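Local coordinates for cytoplasmic protein (Cryptococcus neoformans var. grubii serotype A, PDB 7LPO) that probably hydrolyses steryl beta-glucosides, splitting the sugar from the sterol, as a sterylglucosidase of glycoside hydrolase family 5, at residues A89-A93 and W94-L98; D145-S148 and R149-G153; A283-P286 and A287-L291; S651-L654 and I655-S659. All coordinates share one frame; numbering follows the deposited sequence.

Contact 1 (A89-A93 and W94-L98)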
loop_
_atom_site.group_PDB
_atom_site.type_symbol
_atom_site.label_atom_id
_atom_site.label_comp_id
_atom_site.label_asym_id
_atom_site.label_seq_id
_atom_site.Cartn_x
_atom_site.Cartn_y
_atom_site.Cartn_z
ATOM N N ALA A 89 -19.999 4.187 8.533
ATOM C CA ALA A 89 -20.986 5.168 8.098
ATOM C C ALA A 89 -20.300 6.393 7.519
ATOM O O ALA A 89 -20.703 6.906 6.469
ATOM C CB ALA A 89 -21.887 5.566 9.266
ATOM N N ARG A 90 -19.261 6.876 8.199
ATOM C CA ARG A 90 -18.535 8.040 7.713
ATOM C C ARG A 90 -17.945 7.762 6.339
ATOM O O ARG A 90 -18.100 8.559 5.408
ATOM C CB ARG A 90 -17.446 8.415 8.715
ATOM C CG ARG A 90 -16.706 9.712 8.401
ATOM C CD ARG A 90 -15.734 10.078 9.545
ATOM N NE ARG A 90 -16.431 10.397 10.794
ATOM C CZ ARG A 90 -16.374 9.668 11.906
ATOM N NH1 ARG A 90 -15.644 8.557 11.961
ATOM N NH2 ARG A 90 -17.042 10.065 12.976
ATOM N N LEU A 91 -17.273 6.624 6.188
ATOM C CA LEU A 91 -16.660 6.303 4.905
ATOM C C LEU A 91 -17.714 6.200 3.808
ATOM O O LEU A 91 -17.512 6.692 2.692
ATOM C CB LEU A 91 -15.868 5.005 5.021
ATOM C CG LEU A 91 -14.711 5.023 6.014
ATOM C CD1 LEU A 91 -14.071 3.646 6.169
ATOM C CD2 LEU A 91 -13.654 6.046 5.585
ATOM N N LYS A 92 -18.858 5.585 4.111
ATOM C CA LYS A 92 -19.905 5.473 3.098
ATOM C C LYS A 92 -20.496 6.837 2.759
ATOM O O LYS A 92 -20.754 7.135 1.585
ATOM C CB LYS A 92 -21.004 4.521 3.574
ATOM C CG LYS A 92 -21.774 3.860 2.431
ATOM C CD LYS A 92 -20.946 2.739 1.814
ATOM C CE LYS A 92 -21.657 2.078 0.642
ATOM N NZ LYS A 92 -21.059 2.470 -0.667
ATOM N N ALA A 93 -20.709 7.681 3.771
ATOM C CA ALA A 93 -21.255 9.016 3.544
ATOM C C ALA A 93 -20.318 9.887 2.713
ATOM O O ALA A 93 -20.779 10.835 2.068
ATOM C CB ALA A 93 -21.554 9.694 4.886
ATOM N N TRP A 94 -19.017 9.594 2.730
ATOM C CA TRP A 94 -18.042 10.279 1.896
ATOM C C TRP A 94 -18.036 9.756 0.471
ATOM O O TRP A 94 -17.215 10.212 -0.336
ATOM C CB TRP A 94 -16.639 10.141 2.489
ATOM C CG TRP A 94 -16.351 11.028 3.668
ATOM C CD1 TRP A 94 -16.985 12.196 3.999
ATOM C CD2 TRP A 94 -15.341 10.825 4.661
ATOM N NE1 TRP A 94 -16.426 12.729 5.144
ATOM C CE2 TRP A 94 -15.422 11.899 5.571
ATOM C CE3 TRP A 94 -14.368 9.840 4.867
ATOM C CZ2 TRP A 94 -14.578 12.008 6.669
ATOM C CZ3 TRP A 94 -13.530 9.949 5.976
ATOM C CH2 TRP A 94 -13.639 11.027 6.852
ATOM N N GLY A 95 -18.932 8.826 0.143
ATOM C CA GLY A 95 -19.060 8.310 -1.202
ATOM C C GLY A 95 -18.236 7.078 -1.501
ATOM O O GLY A 95 -18.297 6.570 -2.625
ATOM N N TYR A 96 -17.480 6.568 -0.537
ATOM C CA TYR A 96 -16.605 5.432 -0.794
ATOM C C TYR A 96 -17.396 4.134 -0.882
ATOM O O TYR A 96 -18.381 3.938 -0.166
ATOM C CB TYR A 96 -15.546 5.337 0.297
ATOM C CG TYR A 96 -14.627 6.541 0.321
ATOM C CD1 TYR A 96 -14.280 7.196 -0.855
ATOM C CD2 TYR A 96 -14.102 7.018 1.511
ATOM C CE1 TYR A 96 -13.450 8.290 -0.845
ATOM C CE2 TYR A 96 -13.264 8.116 1.526
ATOM C CZ TYR A 96 -12.947 8.749 0.349
ATOM O OH TYR A 96 -12.122 9.847 0.362
ATOM N N ASN A 97 -16.978 3.261 -1.801
ATOM C CA ASN A 97 -17.570 1.936 -1.952
ATOM C C ASN A 97 -16.516 0.835 -1.935
ATOM O O ASN A 97 -16.820 -0.307 -2.306
ATOM C CB ASN A 97 -18.382 1.856 -3.247
ATOM C CG ASN A 97 -17.572 2.268 -4.472
ATOM O OD1 ASN A 97 -16.364 2.496 -4.383
ATOM N ND2 ASN A 97 -18.235 2.363 -5.622
ATOM N N LEU A 98 -15.292 1.143 -1.515
ATOM C CA LEU A 98 -14.179 0.212 -1.611
ATOM C C LEU A 98 -13.323 0.305 -0.359
ATOM O O LEU A 98 -13.120 1.389 0.195
ATOM C CB LEU A 98 -13.318 0.508 -2.845
ATOM C CG LEU A 98 -12.012 -0.269 -3.019
ATOM C CD1 LEU A 98 -12.297 -1.664 -3.519
ATOM C CD2 LEU A 98 -11.093 0.473 -3.983
HETATM O O HOH W 1 -20.834 5.337 -0.734
#
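Trp-94 folds its indole back along the side chain of Arg-90, one turn earlier in helix 83-93. Its backbone N donates to Arg-90 O at 3.0 Å, the last regular bond of the helix. Arg-90 CG sits over the six-membered ring, 3.7 Å from its centroid and 15° off the normal, a CH-pi contact. The arginine reaches this face because CG is turned anti to the backbone N, which lays CG and CD along the indole, CG toward the rim of the ring. Its guanidinium then runs on to Tyr-573, while Trp-94 NE1 bonds Ile-655 O. Leu-91 CD2 meets the same ring system obliquely, 3.9 Å from Trp-94 CZ3.

At Gly-95 the chain leaves the helix with a positive phi (92°), which a glycine tolerates, and a Schellman motif closes. Gly-95 N bonds Lys-92 O at 2.9 Å from above the carbonyl plane, and Tyr-96 N reaches past it to Leu-91 O at 3.2 Å. The loop beyond leads into strand 98-104 of the family's TIM barrel.

Tyr-96 brings its CB and ring obliquely against Leu-91 O, and its OH continues to Phe-665 O. Its own carbonyl is gripped by Lys-92, whose chain, bent at chi2 (77°), swings NZ round to 3.1 Å from Tyr-96 O. A water accepts from Lys-92 NZ and donates to both Lys-92 O and Tyr-96 O. Asn-97 follows with CB beside Lys-92 NZ at 3.8 Å; its amide turns off to strand 35-43, where OD1 accepts from Arg-39 N.

Contact 2 (D145-S148 and R149-G153)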
loop_
_atom_site.group_PDB
_atom_site.type_symbol
_atom_site.label_atom_id
_atom_site.label_comp_id
_atom_site.label_asym_id
_atom_site.label_seq_id
_atom_site.Cartn_x
_atom_site.Cartn_y
_atom_site.Cartn_z
ATOM N N ASP A 145 5.839 -4.063 5.624
ATOM C CA ASP A 145 6.748 -2.964 5.343
ATOM C C ASP A 145 8.102 -3.376 5.889
ATOM O O ASP A 145 8.202 -3.756 7.057
ATOM C CB ASP A 145 6.285 -1.653 5.988
ATOM C CG ASP A 145 4.941 -1.201 5.484
ATOM O OD1 ASP A 145 4.885 -0.670 4.348
ATOM O OD2 ASP A 145 3.943 -1.373 6.223
ATOM N N VAL A 146 9.126 -3.322 5.040
ATOM C CA VAL A 146 10.494 -3.713 5.375
ATOM C C VAL A 146 10.506 -4.992 6.203
ATOM O O VAL A 146 11.185 -5.084 7.235
ATOM C CB VAL A 146 11.249 -2.563 6.072
ATOM C CG1 VAL A 146 11.446 -1.416 5.083
ATOM C CG2 VAL A 146 10.521 -2.053 7.285
ATOM N N TRP A 147 9.761 -5.980 5.705
ATOM C CA TRP A 147 9.669 -7.362 6.174
ATOM C C TRP A 147 8.816 -7.545 7.423
ATOM O O TRP A 147 7.936 -8.415 7.429
ATOM C CB TRP A 147 11.050 -7.975 6.436
ATOM C CG TRP A 147 10.940 -9.434 6.843
ATOM C CD1 TRP A 147 11.147 -9.951 8.082
ATOM C CD2 TRP A 147 10.550 -10.537 6.012
ATOM N NE1 TRP A 147 10.916 -11.305 8.079
ATOM C CE2 TRP A 147 10.548 -11.690 6.820
ATOM C CE3 TRP A 147 10.190 -10.657 4.666
ATOM C CZ2 TRP A 147 10.215 -12.949 6.325
ATOM C CZ3 TRP A 147 9.872 -11.905 4.173
ATOM C CH2 TRP A 147 9.884 -13.038 5.001
ATOM N N SER A 148 9.065 -6.764 8.475
ATOM C CA SER A 148 8.377 -6.989 9.745
ATOM C C SER A 148 8.564 -5.801 10.675
ATOM O O SER A 148 9.447 -4.971 10.470
ATOM C CB SER A 148 8.893 -8.256 10.438
ATOM O OG SER A 148 10.265 -8.115 10.765
ATOM N N ARG A 149 7.731 -5.750 11.722
ATOM C CA ARG A 149 7.925 -4.751 12.778
ATOM C C ARG A 149 9.324 -4.843 13.379
ATOM O O ARG A 149 9.935 -3.826 13.727
ATOM C CB ARG A 149 6.902 -4.935 13.899
ATOM C CG ARG A 149 5.465 -4.675 13.537
ATOM C CD ARG A 149 4.584 -4.632 14.788
ATOM N NE ARG A 149 4.557 -5.902 15.526
ATOM C CZ ARG A 149 4.748 -6.017 16.839
ATOM N NH1 ARG A 149 4.996 -4.949 17.580
ATOM N NH2 ARG A 149 4.688 -7.209 17.419
ATOM N N PHE A 150 9.836 -6.060 13.534
ATOM C CA PHE A 150 11.132 -6.302 14.162
ATOM C C PHE A 150 12.295 -5.898 13.275
ATOM O O PHE A 150 13.426 -5.853 13.764
ATOM C CB PHE A 150 11.171 -7.780 14.563
ATOM C CG PHE A 150 9.858 -8.237 15.150
ATOM C CD1 PHE A 150 9.479 -7.826 16.418
ATOM C CD2 PHE A 150 8.967 -8.979 14.401
ATOM C CE1 PHE A 150 8.270 -8.177 16.938
ATOM C CE2 PHE A 150 7.745 -9.334 14.918
ATOM C CZ PHE A 150 7.391 -8.932 16.189
ATOM N N THR A 151 12.037 -5.566 12.005
ATOM C CA THR A 151 13.060 -5.047 11.108
ATOM C C THR A 151 12.689 -3.666 10.580
ATOM O O THR A 151 13.221 -3.235 9.552
ATOM C CB THR A 151 13.326 -6.019 9.957
ATOM O OG1 THR A 151 12.099 -6.509 9.414
ATOM C CG2 THR A 151 14.125 -7.206 10.465
ATOM N N GLY A 152 11.789 -2.965 11.272
ATOM C CA GLY A 152 11.556 -1.544 11.060
ATOM C C GLY A 152 10.173 -1.170 10.577
ATOM O O GLY A 152 9.944 0.014 10.285
ATOM N N GLY A 153 9.239 -2.115 10.453
ATOM C CA GLY A 153 7.987 -1.830 9.782
ATOM C C GLY A 153 6.780 -2.624 10.232
ATOM O O GLY A 153 6.181 -2.334 11.271
#
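Thr-151 reaches back across the bend to Val-146 and Ser-148, and its short side chain joins the two halves of the loop. CB lies 3.6 Å from Val-146 O and a little farther from Ser-148 OG. From there OG1, turned between the backbone N and the carbonyl carbon (chi1 45°), takes part in two bonds. It donates to Val-146 O at 2.8 Å, in the carbonyl plane, and accepts from Ser-148 OG at 2.8 Å. The same oxygen lies in the plane of the Trp-147 indole, at its edge. The other branch, Thr-151 CG2, passes Ser-148 OG at 4.0 Å.

Beneath these hydroxyls the backbone turns sharply. Val-146 and Trp-147 both have positive phi, and Trp-147 makes a classic gamma turn whose closing bond, Ser-148 N to Val-146 O, is weak. Ser-148 O then accepts from Thr-151 N and Gly-153 N, the second at 2.9 Å, on opposite faces of its plane. Gly-153 packs tightly: its N is 3.4 Å from Val-146 CG2, and its CA makes a CA-H...O contact with Asp-145 O at 3.3 Å.

The loop follows strand 137-143 of the TIM barrel. Asp-145, held through OD2 by His-143, Ser-154 and Lys-48, has its side chain about 4 Å from a bound Tris molecule.

Val-146 O also accepts from Asn-208 ND2, which ties the loop to helix 206-221. With Ser-148 OG donating to Thr-151 OG1, and that hydroxyl donating to Val-146 O, the buried hydroxyls form a one-way chain, which should fix the rotation of both.

Contact 3 (A283-P286 and A287-L291)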
loop_
_atom_site.group_PDB
_atom_site.type_symbol
_atom_site.label_atom_id
_atom_site.label_comp_id
_atom_site.label_asym_id
_atom_site.label_seq_id
_atom_site.Cartn_x
_atom_site.Cartn_y
_atom_site.Cartn_z
ATOM N N ALA A 283 29.998 -3.059 -3.695
ATOM C CA ALA A 283 30.867 -2.077 -3.063
ATOM C C ALA A 283 30.290 -0.668 -3.093
ATOM O O ALA A 283 30.894 0.247 -2.528
ATOM C CB ALA A 283 32.240 -2.081 -3.740
ATOM N N VAL A 284 29.140 -0.461 -3.719
ATOM C CA VAL A 284 28.594 0.879 -3.862
ATOM C C VAL A 284 27.080 0.854 -3.730
ATOM O O VAL A 284 26.429 -0.162 -3.985
ATOM C CB VAL A 284 28.995 1.501 -5.219
ATOM C CG1 VAL A 284 30.504 1.626 -5.332
ATOM C CG2 VAL A 284 28.454 0.654 -6.362
ATOM N N ILE A 285 26.527 1.989 -3.318
ATOM C CA ILE A 285 25.104 2.270 -3.453
ATOM C C ILE A 285 24.903 2.985 -4.787
ATOM O O ILE A 285 25.508 4.046 -5.000
ATOM C CB ILE A 285 24.590 3.133 -2.297
ATOM C CG1 ILE A 285 24.481 2.305 -1.012
ATOM C CG2 ILE A 285 23.232 3.743 -2.658
ATOM C CD1 ILE A 285 24.412 3.135 0.238
ATOM N N PRO A 286 24.074 2.467 -5.685
ATOM C CA PRO A 286 23.917 3.123 -6.988
ATOM C C PRO A 286 23.221 4.468 -6.860
ATOM O O PRO A 286 22.346 4.665 -6.014
ATOM C CB PRO A 286 23.070 2.131 -7.791
ATOM C CG PRO A 286 22.334 1.324 -6.770
ATOM C CD PRO A 286 23.194 1.294 -5.526
ATOM N N ALA A 287 23.626 5.409 -7.722
ATOM C CA ALA A 287 22.937 6.693 -7.776
ATOM C C ALA A 287 21.470 6.524 -8.142
ATOM O O ALA A 287 20.660 7.412 -7.858
ATOM C CB ALA A 287 23.612 7.628 -8.783
ATOM N N GLU A 288 21.117 5.395 -8.755
ATOM C CA GLU A 288 19.747 5.149 -9.182
ATOM C C GLU A 288 18.839 4.782 -8.012
ATOM O O GLU A 288 17.623 5.007 -8.088
ATOM C CB GLU A 288 19.737 4.043 -10.243
ATOM C CG GLU A 288 20.570 4.347 -11.502
ATOM C CD GLU A 288 22.076 4.429 -11.239
ATOM O OE1 GLU A 288 22.538 3.910 -10.199
ATOM O OE2 GLU A 288 22.799 5.024 -12.065
ATOM N N GLN A 289 19.396 4.210 -6.938
ATOM C CA GLN A 289 18.629 3.941 -5.726
ATOM C C GLN A 289 18.054 5.260 -5.230
ATOM O O GLN A 289 18.801 6.129 -4.775
ATOM C CB GLN A 289 19.506 3.281 -4.660
ATOM C CG GLN A 289 18.825 3.104 -3.317
ATOM C CD GLN A 289 19.735 2.458 -2.266
ATOM O OE1 GLN A 289 20.475 1.512 -2.546
ATOM N NE2 GLN A 289 19.679 2.977 -1.052
ATOM N N GLN A 290 16.739 5.439 -5.323
ATOM C CA GLN A 290 16.174 6.769 -5.116
ATOM C C GLN A 290 15.996 7.124 -3.645
ATOM O O GLN A 290 15.884 8.313 -3.323
ATOM C CB GLN A 290 14.830 6.886 -5.842
ATOM C CG GLN A 290 14.600 8.230 -6.552
ATOM C CD GLN A 290 15.791 8.696 -7.384
ATOM O OE1 GLN A 290 16.214 8.020 -8.324
ATOM N NE2 GLN A 290 16.339 9.857 -7.033
ATOM N N LEU A 291 15.985 6.139 -2.748
ATOM C CA LEU A 291 15.784 6.382 -1.325
ATOM C C LEU A 291 17.105 6.208 -0.580
ATOM O O LEU A 291 17.561 5.084 -0.345
ATOM C CB LEU A 291 14.719 5.452 -0.762
ATOM C CG LEU A 291 14.377 5.716 0.702
ATOM C CD1 LEU A 291 14.231 7.199 0.958
ATOM C CD2 LEU A 291 13.115 4.966 1.101
#
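Pro-286 and Gln-289 close a type I beta turn, with Ala-287 and Glu-288 at its two corners in helix-like conformation. Gln-289 N donates to Pro-286 O at 3.1 Å. The bond is bent, 138° at the hydrogen, and the donor stands above the carbonyl plane, well away from the lone-pair directions. Lys-292 NZ adds a weak second bond to the same carbonyl. On both sides of the turn the chain is irregular loop, part of the long connection between strand 263-267 and strand 294-295 at the protein surface.

The proline ring is approached by two side chains. Glu-288, whose chain is bent at chi2, doubles back so that OE1 comes to 3.0 Å from Pro-286 CB, a tight and somewhat doubtful contact with no bond between them. Gln-289, at the last position of the turn, brings CB to 4.0 Å from Pro-286 CG, the two side chains slanting across one another.

Gln-289 is the longest reach in the contact. With CG anti to the backbone N (chi1 174°) and the chain extended beyond it, the side chain runs back toward Ile-285. There OE1 lies 3.5 Å from the methyl CG2 of Ile-285. Ile-285 also packs on Lys-292 and Ser-296, and Gln-289 on Thr-204; Ile-285, Pro-286 and Ala-287 touch a crystal neighbour as well. The amide of Gln-289 is held in turn from downstream: NE2 donates to Leu-291 O at 3.1 Å, an almost straight bond with the oxygen close to the amide plane.

Contact 4 (S651-L654 and I655-S659)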
loop_
_atom_site.group_PDB
_atom_site.type_symbol
_atom_site.label_atom_id
_atom_site.label_comp_id
_atom_site.label_asym_id
_atom_site.label_seq_id
_atom_site.Cartn_x
_atom_site.Cartn_y
_atom_site.Cartn_z
ATOM N N SER A 651 -26.176 13.888 10.365
ATOM C CA SER A 651 -25.670 15.194 10.751
ATOM C C SER A 651 -24.420 15.545 9.951
ATOM O O SER A 651 -23.626 14.661 9.612
ATOM C CB SER A 651 -25.343 15.206 12.240
ATOM O OG SER A 651 -24.651 16.380 12.605
ATOM N N PRO A 652 -24.213 16.821 9.619
ATOM C CA PRO A 652 -22.925 17.202 9.011
ATOM C C PRO A 652 -21.734 16.807 9.868
ATOM O O PRO A 652 -20.628 16.640 9.339
ATOM C CB PRO A 652 -23.017 18.729 8.855
ATOM C CG PRO A 652 -24.389 19.128 9.247
ATOM C CD PRO A 652 -25.169 17.940 9.711
ATOM N N THR A 653 -21.927 16.650 11.179
ATOM C CA THR A 653 -20.823 16.283 12.058
ATOM C C THR A 653 -20.193 14.955 11.663
ATOM O O THR A 653 -18.988 14.764 11.853
ATOM C CB THR A 653 -21.319 16.222 13.503
ATOM O OG1 THR A 653 -21.666 17.544 13.931
ATOM C CG2 THR A 653 -20.253 15.660 14.431
ATOM N N LEU A 654 -20.985 14.021 11.132
ATOM C CA LEU A 654 -20.432 12.744 10.694
ATOM C C LEU A 654 -19.372 12.940 9.615
ATOM O O LEU A 654 -18.296 12.329 9.662
ATOM C CB LEU A 654 -21.550 11.839 10.178
ATOM C CG LEU A 654 -21.104 10.498 9.597
ATOM C CD1 LEU A 654 -20.580 9.581 10.689
ATOM C CD2 LEU A 654 -22.264 9.843 8.851
ATOM N N ILE A 655 -19.663 13.782 8.622
ATOM C CA ILE A 655 -18.764 13.908 7.478
ATOM C C ILE A 655 -17.735 15.016 7.635
ATOM O O ILE A 655 -16.848 15.147 6.777
ATOM C CB ILE A 655 -19.561 14.137 6.179
ATOM C CG1 ILE A 655 -20.510 15.335 6.314
ATOM C CG2 ILE A 655 -20.357 12.880 5.812
ATOM C CD1 ILE A 655 -21.299 15.627 5.067
ATOM N N LEU A 656 -17.803 15.800 8.691
ATOM C CA LEU A 656 -16.863 16.899 8.870
ATOM C C LEU A 656 -16.018 16.782 10.124
ATOM O O LEU A 656 -14.818 17.072 10.082
ATOM C CB LEU A 656 -17.609 18.242 8.919
ATOM C CG LEU A 656 -18.430 18.660 7.705
ATOM C CD1 LEU A 656 -19.126 19.988 7.997
ATOM C CD2 LEU A 656 -17.544 18.754 6.479
ATOM N N ASP A 657 -16.608 16.402 11.250
ATOM C CA ASP A 657 -15.916 16.504 12.529
ATOM C C ASP A 657 -14.855 15.417 12.653
ATOM O O ASP A 657 -15.162 14.226 12.536
ATOM C CB ASP A 657 -16.921 16.410 13.668
ATOM C CG ASP A 657 -16.345 16.841 14.989
ATOM O OD1 ASP A 657 -15.647 17.870 15.019
ATOM O OD2 ASP A 657 -16.596 16.152 15.992
ATOM N N GLY A 658 -13.611 15.831 12.908
ATOM C CA GLY A 658 -12.478 14.935 12.914
ATOM C C GLY A 658 -11.765 14.797 11.583
ATOM O O GLY A 658 -10.641 14.281 11.561
ATOM N N SER A 659 -12.378 15.239 10.482
ATOM C CA SER A 659 -11.770 15.135 9.164
ATOM C C SER A 659 -10.726 16.228 8.951
ATOM O O SER A 659 -10.808 17.313 9.527
ATOM C CB SER A 659 -12.847 15.225 8.079
ATOM O OG SER A 659 -13.258 16.574 7.898
HETATM O O HOH W 2 -17.843 12.809 12.964
HETATM O O HOH W 3 -15.662 13.498 9.749
#
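The carboxylate of Asp-657 and the methyl CG2 of Thr-653 lie side by side, both side chains pointing the same way from successive turns. The methyl comes at this flat group obliquely, neither squarely over a face nor in its plane, with CG2 4.0 Å from OD2. It presses harder on the methylene, CG2 to Asp-657 CB being 3.5 Å. Both groups take the torsion anti to the backbone N, CG in Asp-657 (chi1 -166°) and CG2 in Thr-653, which sets them alongside. OD1 accepts from Glu-599 N, outside the helix.

Helix 652-656, which carries Thr-653, is short and capped at its start. Ser-651 is the N-cap, its OG accepting from Thr-653 N at 3.1 Å. Pro-652 O receives two weak bonds, from Ile-655 N and Leu-656 N, and the apolar carbons Ile-655 CG1 and Leu-656 CG crowd the same oxygen. Asp-657 N makes the firmer bond to Thr-653 O, 3.0 Å and 152° at the hydrogen, just as the chain leaves helical geometry.

A type II beta turn from Leu-656 to Ser-659 follows, with Gly-658 at its positive-phi corner. Ser-659 grips Leu-656 O twice from one face, through its N and, at 2.7 Å, through OG. A water donates to both Leu-654 O and Asp-657 O, strapping the end of the helix to the turn.

Leu-654 O also takes a bond from Arg-90 NE, so the short helix lies against helix 83-93, where Leu-654 packs on Leu-86 and Ala-93. Ile-655 reaches to helix 713-716, meeting Phe-713 and Val-714.

Overall arrangement
Contacts 1 and 4 form one neighbourhood: their centres are about 12 Å apart, and the end of helix 83-93 touches the short helix 652-656, far off in sequence, with Ala-93 CB 3.5 Å from Ile-655 CG2. Contact 2 lies across the centre of the chain, its centre about 31 Å from that of contact 1, although both belong to the same glycoside hydrolase family 5 sequence range. It is the contact beside the bound Tris, which probably came from the crystallisation liquor but may mark the sugar pocket. Contact 3 is the nearer neighbour of contact 2, about 8 Å away between nearest atoms without touching, and stands about 45 Å, centre to centre, from contact 4.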